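Local coordinates for possible substrate binding protein of ABC transporter system (Rhodopseudomonas palustris, PDB 3N0X) that probably binds branched-chain amino acids or related ligands for uptake by an ABC transporter, as a substrate-binding protein of the leucine-binding protein family, at residues Gly235-Pro239 with Pro280-Phe284; Leu241-Lys245 with Val350-Leu355. All blocks are in the same frame, centred on the assembly; numbering follows the deposited sequence.

Contact 1: residues Gly235-Pro239 with Pro280-Phe284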
# COMPACT_ATOMS: atom_id res chain seq x y z
N GLY A 235 5.57 7.94 1.98
CA GLY A 235 4.39 8.77 1.70
C GLY A 235 3.22 8.33 2.53
O GLY A 235 3.32 7.42 3.36
N ASN A 236 2.09 8.96 2.29
CA ASN A 236 0.92 8.68 3.11
C ASN A 236 -0.31 9.24 2.43
O ASN A 236 -0.24 9.86 1.39
CB ASN A 236 1.06 9.26 4.55
CG ASN A 236 0.44 8.37 5.59
OD1 ASN A 236 -0.59 7.72 5.37
ND2 ASN A 236 1.14 8.27 6.74
N ILE A 237 -1.46 8.96 3.05
CA ILE A 237 -2.72 9.45 2.55
C ILE A 237 -2.82 10.95 2.72
O ILE A 237 -2.10 11.56 3.49
CB ILE A 237 -3.91 8.73 3.22
CG1 ILE A 237 -3.93 8.90 4.73
CG2 ILE A 237 -3.86 7.23 2.79
CD1 ILE A 237 -5.20 8.35 5.40
N LEU A 238 -3.73 11.58 1.98
CA LEU A 238 -3.80 13.03 1.95
C LEU A 238 -3.96 13.73 3.32
O LEU A 238 -3.27 14.71 3.58
CB LEU A 238 -4.82 13.54 0.91
CG LEU A 238 -4.61 13.11 -0.55
CD1 LEU A 238 -5.77 13.62 -1.46
CD2 LEU A 238 -3.27 13.57 -1.09
N PRO A 239 -4.88 13.25 4.19
CA PRO A 239 -4.95 13.90 5.51
C PRO A 239 -3.64 13.85 6.30
O PRO A 239 -3.30 14.80 7.02
CB PRO A 239 -6.04 13.12 6.24
CG PRO A 239 -6.84 12.47 5.18
CD PRO A 239 -5.90 12.20 4.02
N PRO A 280 -9.62 14.86 -4.82
CA PRO A 280 -8.87 13.85 -5.56
C PRO A 280 -8.97 12.44 -4.95
O PRO A 280 -9.34 12.28 -3.75
CB PRO A 280 -7.43 14.35 -5.49
CG PRO A 280 -7.40 15.39 -4.44
CD PRO A 280 -8.76 15.65 -3.94
N PRO A 281 -8.68 11.42 -5.79
CA PRO A 281 -8.59 10.07 -5.28
C PRO A 281 -7.39 9.93 -4.35
O PRO A 281 -6.39 10.62 -4.53
CB PRO A 281 -8.39 9.23 -6.55
CG PRO A 281 -7.77 10.15 -7.54
CD PRO A 281 -8.28 11.53 -7.21
N ASP A 282 -7.51 9.00 -3.42
CA ASP A 282 -6.43 8.69 -2.44
C ASP A 282 -6.02 7.20 -2.57
O ASP A 282 -6.47 6.47 -3.48
CB ASP A 282 -6.94 9.07 -1.04
CG ASP A 282 -5.80 9.51 -0.05
OD1 ASP A 282 -4.62 9.15 -0.24
OD2 ASP A 282 -6.18 10.20 0.96
N PHE A 283 -5.13 6.75 -1.67
CA PHE A 283 -4.63 5.37 -1.68
C PHE A 283 -5.74 4.36 -1.91
O PHE A 283 -5.63 3.44 -2.73
CB PHE A 283 -3.99 4.97 -0.32
CG PHE A 283 -2.54 5.41 -0.10
CD1 PHE A 283 -1.95 6.49 -0.73
CD2 PHE A 283 -1.78 4.71 0.83
CE1 PHE A 283 -0.62 6.86 -0.43
CE2 PHE A 283 -0.46 5.03 1.06
CZ PHE A 283 0.11 6.12 0.45
N PHE A 284 -6.77 4.48 -1.09
CA PHE A 284 -7.79 3.44 -1.03
C PHE A 284 -8.62 3.40 -2.29
O PHE A 284 -9.04 2.32 -2.77
CB PHE A 284 -8.61 3.62 0.26
CG PHE A 284 -7.78 3.50 1.48
CD1 PHE A 284 -7.43 2.26 1.96
CD2 PHE A 284 -7.38 4.62 2.18
CE1 PHE A 284 -6.63 2.13 3.10
CE2 PHE A 284 -6.54 4.50 3.27
CZ PHE A 284 -6.17 3.28 3.73
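Asp282 holds the backbone of Leu238 in a contact of the bilobal periplasmic-binding-protein fold, where the loop leaving strand 229-233 meets the start of helix 283-302. Loop 235-239 follows the four-stranded parallel sheet of one lobe, while Phe284 stacks on Tyr20 of helix 18-35, which belongs with the other sheet; the contact therefore probably spans the two lobes.

The tight part centres on the Asp282 carboxylate. With CG swung roughly opposite the backbone N (chi1 -150°), the acid reaches across to the loop. Leu238 N meets Asp282 OD2 at 3.0 Å on its syn side, 21° out of the carboxylate plane, and makes only a weak, longer bond with OD1. Asp282 OD1 also accepts Phe283 N at 2.8 Å, on its anti side, so both oxygens are engaged, which probably limits rotation of the group. Aspartate suits this place because its short chain takes the N-H of the next residue and that of Leu238 together, without capping the helix. Beside it, Ile237 sets its CG2 methyl over one face of Phe283, a CH-pi contact 4.0 Å from the ring centroid and shifted toward the rim. A beta-branched residue can offer this methyl while CG1 leaves the same CB in another direction. Phe283 is met edge-to-face by Tyr255. Beyond the carboxylate, Leu238 CD1 touches Pro280 CG at 3.8 Å, a flexible apolar chain fitted against a rigid ring.

The looser, more exposed side is at Asn236 and Pro239. Pro239 brings little more than CD near the acid. The CB of Asn236 points away from 280-284, and OD1 takes a hydrogen bond from a bound glycerol, probably from the crystallisation liquor. Asn236 OD1 also accepts Ile237 N at 2.8 Å, in the carbonyl plane and on a lone pair.

Contact 2: residues Leu241-Lys245 with Val350-Leu355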
# COMPACT_ATOMS: atom_id res chain seq x y z
N LEU A 241 -0.65 13.85 5.00
CA LEU A 241 0.36 14.70 4.33
C LEU A 241 0.29 16.18 4.76
O LEU A 241 1.19 16.94 4.40
CB LEU A 241 0.22 14.59 2.80
CG LEU A 241 0.57 13.27 2.13
CD1 LEU A 241 0.35 13.39 0.63
CD2 LEU A 241 2.03 12.87 2.46
N ALA A 242 -0.76 16.60 5.50
CA ALA A 242 -0.79 17.98 6.04
C ALA A 242 0.48 18.23 6.89
O ALA A 242 1.13 19.29 6.76
CB ALA A 242 -2.05 18.23 6.89
N ALA A 243 0.84 17.24 7.72
CA ALA A 243 2.02 17.35 8.57
C ALA A 243 3.31 17.47 7.77
O ALA A 243 4.28 18.08 8.23
CB ALA A 243 2.11 16.17 9.55
N TYR A 244 3.33 16.95 6.56
CA TYR A 244 4.54 17.02 5.77
C TYR A 244 4.83 18.42 5.19
O TYR A 244 5.91 18.66 4.68
CB TYR A 244 4.50 16.02 4.59
CG TYR A 244 4.53 14.50 4.89
CD1 TYR A 244 3.79 13.93 5.94
CD2 TYR A 244 5.17 13.65 4.03
CE1 TYR A 244 3.80 12.55 6.15
CE2 TYR A 244 5.17 12.28 4.23
CZ TYR A 244 4.51 11.74 5.29
OH TYR A 244 4.46 10.36 5.51
N LYS A 245 3.87 19.35 5.29
CA LYS A 245 4.10 20.74 4.90
C LYS A 245 5.19 21.41 5.75
O LYS A 245 5.73 22.44 5.35
CB LYS A 245 2.78 21.54 4.92
CG LYS A 245 1.82 21.05 3.84
CD LYS A 245 0.41 21.67 3.94
CE LYS A 245 0.39 23.13 3.65
NZ LYS A 245 -0.99 23.69 3.73
N VAL A 350 -2.83 24.45 -0.52
CA VAL A 350 -3.23 23.06 -0.61
C VAL A 350 -3.12 22.42 0.77
O VAL A 350 -2.11 22.57 1.46
CB VAL A 350 -2.37 22.32 -1.70
CG1 VAL A 350 -2.79 20.84 -1.87
CG2 VAL A 350 -2.51 23.05 -3.00
N ALA A 351 -4.14 21.63 1.14
CA ALA A 351 -4.27 21.08 2.49
C ALA A 351 -3.22 20.02 2.85
O ALA A 351 -2.96 19.74 4.04
CB ALA A 351 -5.70 20.53 2.70
N TRP A 352 -2.70 19.39 1.83
CA TRP A 352 -1.64 18.39 1.96
C TRP A 352 -0.36 18.89 1.32
O TRP A 352 -0.40 19.70 0.42
CB TRP A 352 -2.03 17.08 1.28
CG TRP A 352 -2.65 17.26 -0.09
CD1 TRP A 352 -2.00 17.34 -1.30
CD2 TRP A 352 -4.05 17.42 -0.36
NE1 TRP A 352 -2.92 17.54 -2.30
CE2 TRP A 352 -4.18 17.58 -1.75
CE3 TRP A 352 -5.20 17.43 0.43
CZ2 TRP A 352 -5.43 17.76 -2.37
CZ3 TRP A 352 -6.43 17.61 -0.17
CH2 TRP A 352 -6.53 17.75 -1.57
N ALA A 353 0.77 18.40 1.79
CA ALA A 353 2.02 18.59 1.07
C ALA A 353 1.86 17.98 -0.31
O ALA A 353 1.24 16.93 -0.46
CB ALA A 353 3.18 17.90 1.79
N VAL A 354 2.45 18.63 -1.32
CA VAL A 354 2.35 18.14 -2.70
C VAL A 354 3.54 17.25 -2.91
O VAL A 354 4.68 17.67 -2.68
CB VAL A 354 2.36 19.30 -3.71
CG1 VAL A 354 2.40 18.78 -5.16
CG2 VAL A 354 1.12 20.17 -3.49
N LEU A 355 3.30 16.02 -3.36
CA LEU A 355 4.36 15.07 -3.61
C LEU A 355 4.74 15.15 -5.08
O LEU A 355 4.04 14.61 -5.96
CB LEU A 355 3.96 13.64 -3.21
CG LEU A 355 3.52 13.48 -1.73
CD1 LEU A 355 3.40 11.99 -1.36
CD2 LEU A 355 4.44 14.23 -0.75
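Tyr244, whose CB rests 3.6 Å from Ala353 CB, has Leu241 CD2 over the centre of one ring face, 3.5 Å above the plane; its OH hydrogen-bonds to Gly234 O. The Trp352 indole carries Val350 CG1 on one face, offset toward the rim, and its NE1 hydrogen-bonds to Tyr258 OH. Trp352 adds its CB, 3.7 Å from Leu241 CB. Farther in, Leu241 and Leu355 meet tip to tip through their CD1 methyls; both are buried, and leucine's branched end suits apolar packing.

Ala353 N gives Leu241 O a nearly straight bond of 3.0 Å, from well above the carbonyl plane; the small alanine lets the backbones come this close, although Ala353 O is buried without a partner. Lys245, bent at chi3 (67°), lays CG near Ala353 N and brings NZ to Val350 O at 2.8 Å. A leucine in its place has no amine, so Val350 O would probably be left without this donor and the backbone around it freer to shift.

In this periplasmic-binding-protein fold, the contact joins the loop between strands 229-233 and 251-254 to the entry of strand 354-357, which pairs antiparallel with strand 335-345.

In the fold
Contacts 1 and 2 share one loop, between strands 229-233 and 251-254, and their centres lie 11 Å apart. Their segments alternate along the chain, and their second segments also meet: Pro280 CG packs 3.7 Å from Trp352 CZ2. Trp352 CB lies 3.5 Å from Leu238 O, so this one residue borders both sides of contact 1. Asn236 CB approaches Tyr244 OH at 3.7 Å. A glycerol, probably from the crystallisation liquor, is hydrogen-bonded to Asn236, and a glycerol also lies about 4 Å (nearest atoms) from the side chain of Val350; neither establishes the ligand pocket. Contact 2 is farther out, about 19 Å from the chain centre against 10 Å for contact 1.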